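Local atomic coordinates of protein-glutaminase (Chryseobacterium proteolyticum, PDB entry 2ZK9), a protein that deamidates glutamine side chains in proteins, turning them into glutamate with release of ammonia. Residues M49-I52 and L53-G57; L156-T159 and N160-T164. All blocks are in the same frame, centred on the assembly; numbering follows the deposited sequence.

Contact 1. Residues M49-I52 and L53-G57; sequences MRQI and LMNNG
Leu53 N bonds back to Met49 O, Met54 N to Arg50 O and Asn55 N to Gln51 O (2.8 Å), continuing the i to i+4 pattern of helix 42-55 into its last turn. At Ile52 O the pattern gives way. The backbone N of Asn56 makes only a weak bond to it, while Asn56 ND2, in one of two conformers, reaches the same oxygen at 3.0 Å and nearly straight (172°). That donor sits above the carbonyl plane and also bonds to Gln17 of helix 8-19. Among the side chains, Met54 SD lies over the centre of one guanidinium face of Arg50, 3.4 Å from Arg50 CZ. An extended Arg50 chain, with CG anti to the backbone N (chi1 173°), carries the group there, and Asp59 forms a salt bridge with NE. With an alanine in place of Arg50, Asp59 would probably lose its salt-bridge partner and Met54 SD the flat group it lies against. A water joins Gln51 OE1 to Asn55 ND2, weakly at the latter; Lys48 also bonds to Gln51 OE1. Gly57, with positive phi (88°), bonds through its N to Met54 O and ends the helix in a Schellman motif.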
loop_
_atom_site.group_PDB
_atom_site.type_symbol
_atom_site.label_atom_id
_atom_site.label_comp_id
_atom_site.label_asym_id
_atom_site.label_seq_id
_atom_site.Cartn_x
_atom_site.Cartn_y
_atom_site.Cartn_z
ATOM N N MET A 49 5.193 2.806 -3.486
ATOM C CA MET A 49 4.776 1.989 -4.630
ATOM C C MET A 49 4.394 2.848 -5.812
ATOM O O MET A 49 4.730 2.547 -6.953
ATOM C CB MET A 49 3.598 1.084 -4.252
ATOM C CG MET A 49 3.978 -0.009 -3.259
ATOM S SD MET A 49 2.692 -1.289 -3.106
ATOM C CE MET A 49 1.487 -0.481 -2.064
ATOM N N ARG A 50 3.678 3.936 -5.554
ATOM C CA ARG A 50 3.299 4.879 -6.612
ATOM C C ARG A 50 4.530 5.489 -7.257
ATOM O O ARG A 50 4.555 5.634 -8.470
ATOM C CB ARG A 50 2.373 5.943 -6.074
ATOM C CG ARG A 50 2.100 7.035 -7.106
ATOM C CD ARG A 50 1.063 7.979 -6.575
ATOM N NE ARG A 50 0.792 9.083 -7.546
ATOM C CZ ARG A 50 1.330 10.262 -7.495
ATOM N NH1 ARG A 50 2.165 10.657 -6.509
ATOM N NH2 ARG A 50 0.990 11.158 -8.446
ATOM N N GLN A 51 5.582 5.801 -6.486
ATOM C CA GLN A 51 6.799 6.340 -7.055
ATOM C C GLN A 51 7.388 5.337 -8.053
ATOM O O GLN A 51 7.916 5.741 -9.105
ATOM C CB GLN A 51 7.804 6.716 -5.975
ATOM C CG GLN A 51 9.105 7.292 -6.497
ATOM C CD GLN A 51 10.165 7.486 -5.433
ATOM O OE1 GLN A 51 10.486 6.547 -4.733
ATOM N NE2 GLN A 51 10.628 8.751 -5.298
ATOM N N ILE A 52 7.364 4.052 -7.747
ATOM C CA ILE A 52 7.874 3.049 -8.669
ATOM C C ILE A 52 7.045 3.045 -9.970
ATOM O O ILE A 52 7.593 3.013 -11.066
ATOM C CB ILE A 52 7.932 1.663 -8.018
ATOM C CG1 ILE A 52 8.963 1.707 -6.872
ATOM C CG2 ILE A 52 8.214 0.602 -9.045
ATOM C CD1 ILE A 52 8.941 0.537 -5.954
ATOM N N LEU A 53 5.730 3.123 -9.857
ATOM C CA LEU A 53 4.918 3.230 -11.071
ATOM C C LEU A 53 5.294 4.495 -11.862
ATOM O O LEU A 53 5.460 4.424 -13.085
ATOM C CB LEU A 53 3.402 3.259 -10.772
ATOM C CG LEU A 53 2.705 1.861 -10.939
ATOM C CD1 LEU A 53 3.251 0.856 -9.966
ATOM C CD2 LEU A 53 1.218 2.028 -10.763
ATOM N N MET A 54 5.468 5.627 -11.193
ATOM C CA MET A 54 5.793 6.838 -11.874
ATOM C C MET A 54 7.166 6.780 -12.533
ATOM O O MET A 54 7.348 7.329 -13.615
ATOM C CB MET A 54 5.645 8.052 -10.939
ATOM C CG MET A 54 4.227 8.347 -10.551
ATOM S SD MET A 54 3.994 9.756 -9.497
ATOM C CE MET A 54 4.504 11.117 -10.514
ATOM N N ASN A 55 8.113 6.124 -11.911
ATOM C CA ASN A 55 9.422 5.930 -12.525
ATOM C C ASN A 55 9.249 5.298 -13.893
ATOM O O ASN A 55 10.030 5.579 -14.785
ATOM C CB ASN A 55 10.293 5.124 -11.580
ATOM C CG ASN A 55 10.847 5.882 -10.345
ATOM O OD1 ASN A 55 10.898 7.138 -10.327
ATOM N ND2 ASN A 55 11.262 5.069 -9.398
ATOM N N ASN A 56 8.261 4.443 -14.030
ATOM C CA ASN A 56 7.926 3.698 -15.229
ATOM C C ASN A 56 6.990 4.435 -16.173
ATOM O O ASN A 56 6.626 3.887 -17.205
ATOM C CB ASN A 56 7.251 2.352 -14.882
ATOM C CG ASN A 56 8.189 1.256 -14.478
ATOM O OD1 ASN A 56 8.703 0.414 -15.235
ATOM N ND2 ASN A 56 8.577 1.224 -13.211
ATOM N N GLY A 57 6.576 5.644 -15.845
ATOM C CA GLY A 57 5.662 6.438 -16.669
ATOM C C GLY A 57 4.190 6.178 -16.384
ATOM O O GLY A 57 3.386 6.525 -17.259
HETATM O O HOH W 1 11.588 4.568 -6.306
#

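Contact 2. Residues L156-T159 and N160-T164; sequences LINT and NCVLT
Leu156 O accepts the backbone N of Asn160 at 2.9 Å, which closes the first turn of helix 157-165 with Leu156 at the N-cap position. Four more i to i+4 bonds follow, as far as Thr164 N to Asn160 O, and the one from Leu163 N to Thr159 O is nearly straight (171°). The tight side is where side-chain carbons press on backbone oxygens of the turn before. Leu163 CG lies 3.3 Å from Thr159 O, and Val162 CG2 is equally close to Asn158 O, at 3.3 Å. The side chains of Thr159 and Leu163 lie alongside each other and point the same way, with Thr159 CG2 4.0 Å from Leu163 CD1. Thr159 turns CG2 anti to its own N, while OG1 sits beside that N (chi1 -69°) and bonds to Asp153. Both residues also pack on helix 42-55. Asn158 OD1 comes within 3.7 Å of Val162 CG2. The amide of Asn158 is held at both ends, OD1 by Tyr142 and ND2 by Gly184 O. The looser side holds Ile157, which is exposed. Asn160 is partly open to solvent, and its OD1 bonds to Lys48. The chemistry implies that the buried Asn158 and Thr159 side chains find polar partners in Tyr142, Gly184 and Asp153, while the Cys161-Cys183 disulfide covalently ties this short helix to the C-terminal tail.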
loop_
_atom_site.group_PDB
_atom_site.type_symbol
_atom_site.label_atom_id
_atom_site.label_comp_id
_atom_site.label_asym_id
_atom_site.label_seq_id
_atom_site.Cartn_x
_atom_site.Cartn_y
_atom_site.Cartn_z
ATOM N N LEU A 156 7.888 13.146 -1.606
ATOM C CA LEU A 156 8.140 11.904 -0.893
ATOM C C LEU A 156 9.058 12.089 0.291
ATOM O O LEU A 156 9.634 11.118 0.815
ATOM C CB LEU A 156 8.663 10.696 -1.734
ATOM C CG LEU A 156 7.529 9.825 -2.330
ATOM C CD1 LEU A 156 6.842 10.595 -3.438
ATOM C CD2 LEU A 156 8.055 8.461 -2.748
ATOM N N ILE A 157 9.138 13.316 0.819
ATOM C CA ILE A 157 9.963 13.511 2.018
ATOM C C ILE A 157 9.376 12.749 3.182
ATOM O O ILE A 157 10.119 12.122 3.943
ATOM C CB ILE A 157 10.108 15.013 2.291
ATOM C CG1 ILE A 157 10.974 15.672 1.166
ATOM C CG2 ILE A 157 10.691 15.290 3.657
ATOM C CD1 ILE A 157 11.014 17.169 1.242
ATOM N N ASN A 158 8.073 12.822 3.395
ATOM C CA ASN A 158 7.515 12.093 4.531
ATOM C C ASN A 158 7.663 10.577 4.323
ATOM O O ASN A 158 8.047 9.853 5.221
ATOM C CB ASN A 158 6.056 12.480 4.765
ATOM C CG ASN A 158 5.622 12.058 6.126
ATOM O OD1 ASN A 158 4.875 11.059 6.282
ATOM N ND2 ASN A 158 6.009 12.777 7.152
ATOM N N THR A 159 7.333 10.157 3.108
ATOM C CA THR A 159 7.372 8.738 2.750
ATOM C C THR A 159 8.707 8.141 3.069
ATOM O O THR A 159 8.823 7.111 3.729
ATOM C CB THR A 159 7.041 8.571 1.261
ATOM O OG1 THR A 159 5.681 8.872 0.990
ATOM C CG2 THR A 159 7.305 7.154 0.783
ATOM N N ASN A 160 9.772 8.761 2.541
ATOM C CA ASN A 160 11.108 8.174 2.691
ATOM C C ASN A 160 11.543 8.214 4.142
ATOM O O ASN A 160 12.221 7.300 4.610
ATOM C CB ASN A 160 12.091 8.866 1.752
ATOM C CG ASN A 160 11.868 8.501 0.326
ATOM O OD1 ASN A 160 11.723 7.301 -0.001
ATOM N ND2 ASN A 160 11.945 9.467 -0.571
ATOM N N CYS A 161 11.177 9.274 4.868
ATOM C CA CYS A 161 11.543 9.390 6.284
ATOM C C CYS A 161 10.885 8.310 7.104
ATOM O O CYS A 161 11.526 7.656 7.961
ATOM C CB CYS A 161 11.106 10.768 6.824
ATOM S SG CYS A 161 11.903 11.234 8.381
ATOM N N VAL A 162 9.587 8.054 6.856
ATOM C CA VAL A 162 8.849 7.034 7.613
ATOM C C VAL A 162 9.404 5.661 7.274
ATOM O O VAL A 162 9.622 4.841 8.169
ATOM C CB VAL A 162 7.354 7.170 7.352
ATOM C CG1 VAL A 162 6.602 5.966 7.865
ATOM C CG2 VAL A 162 6.835 8.466 7.946
ATOM N N LEU A 163 9.598 5.374 5.994
ATOM C CA LEU A 163 10.163 4.070 5.633
ATOM C C LEU A 163 11.515 3.842 6.318
ATOM O O LEU A 163 11.780 2.740 6.808
ATOM C CB LEU A 163 10.297 3.918 4.132
ATOM C CG LEU A 163 8.982 3.878 3.329
ATOM C CD1 LEU A 163 9.306 3.852 1.851
ATOM C CD2 LEU A 163 8.128 2.698 3.751
ATOM N N THR A 164 12.368 4.855 6.374
ATOM C CA THR A 164 13.638 4.708 7.035
ATOM C C THR A 164 13.460 4.441 8.515
ATOM O O THR A 164 14.123 3.549 9.079
ATOM C CB THR A 164 14.526 5.926 6.766
ATOM O OG1 THR A 164 14.809 5.946 5.365
ATOM C CG2 THR A 164 15.819 5.849 7.518
#

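How the contacts relate
Contact 1 takes in the C-terminal end of helix 42-55 and contact 2 the N-terminal start of helix 157-165. They meet directly, with Gln51 CD 3.6 Å from Leu156 CD2 in one of the two conformers of Leu156. Lys48 spans them too, bonding to Gln51 on one side and Asn160 on the other. Contact 2 is the more buried, and its polar side chains reach out to Tyr142, Asp153 and the C-terminal tail. Contact 1 is partly buried: Met49, Ile52 and Leu53 face helix 8-19, and Met49 and Leu53 also reach strand 82-91, while its polar groups lie nearer solvent. Residues 156-164 carry a disulfide; from 49-57 the outward link is ionic, Arg50 to Asp59.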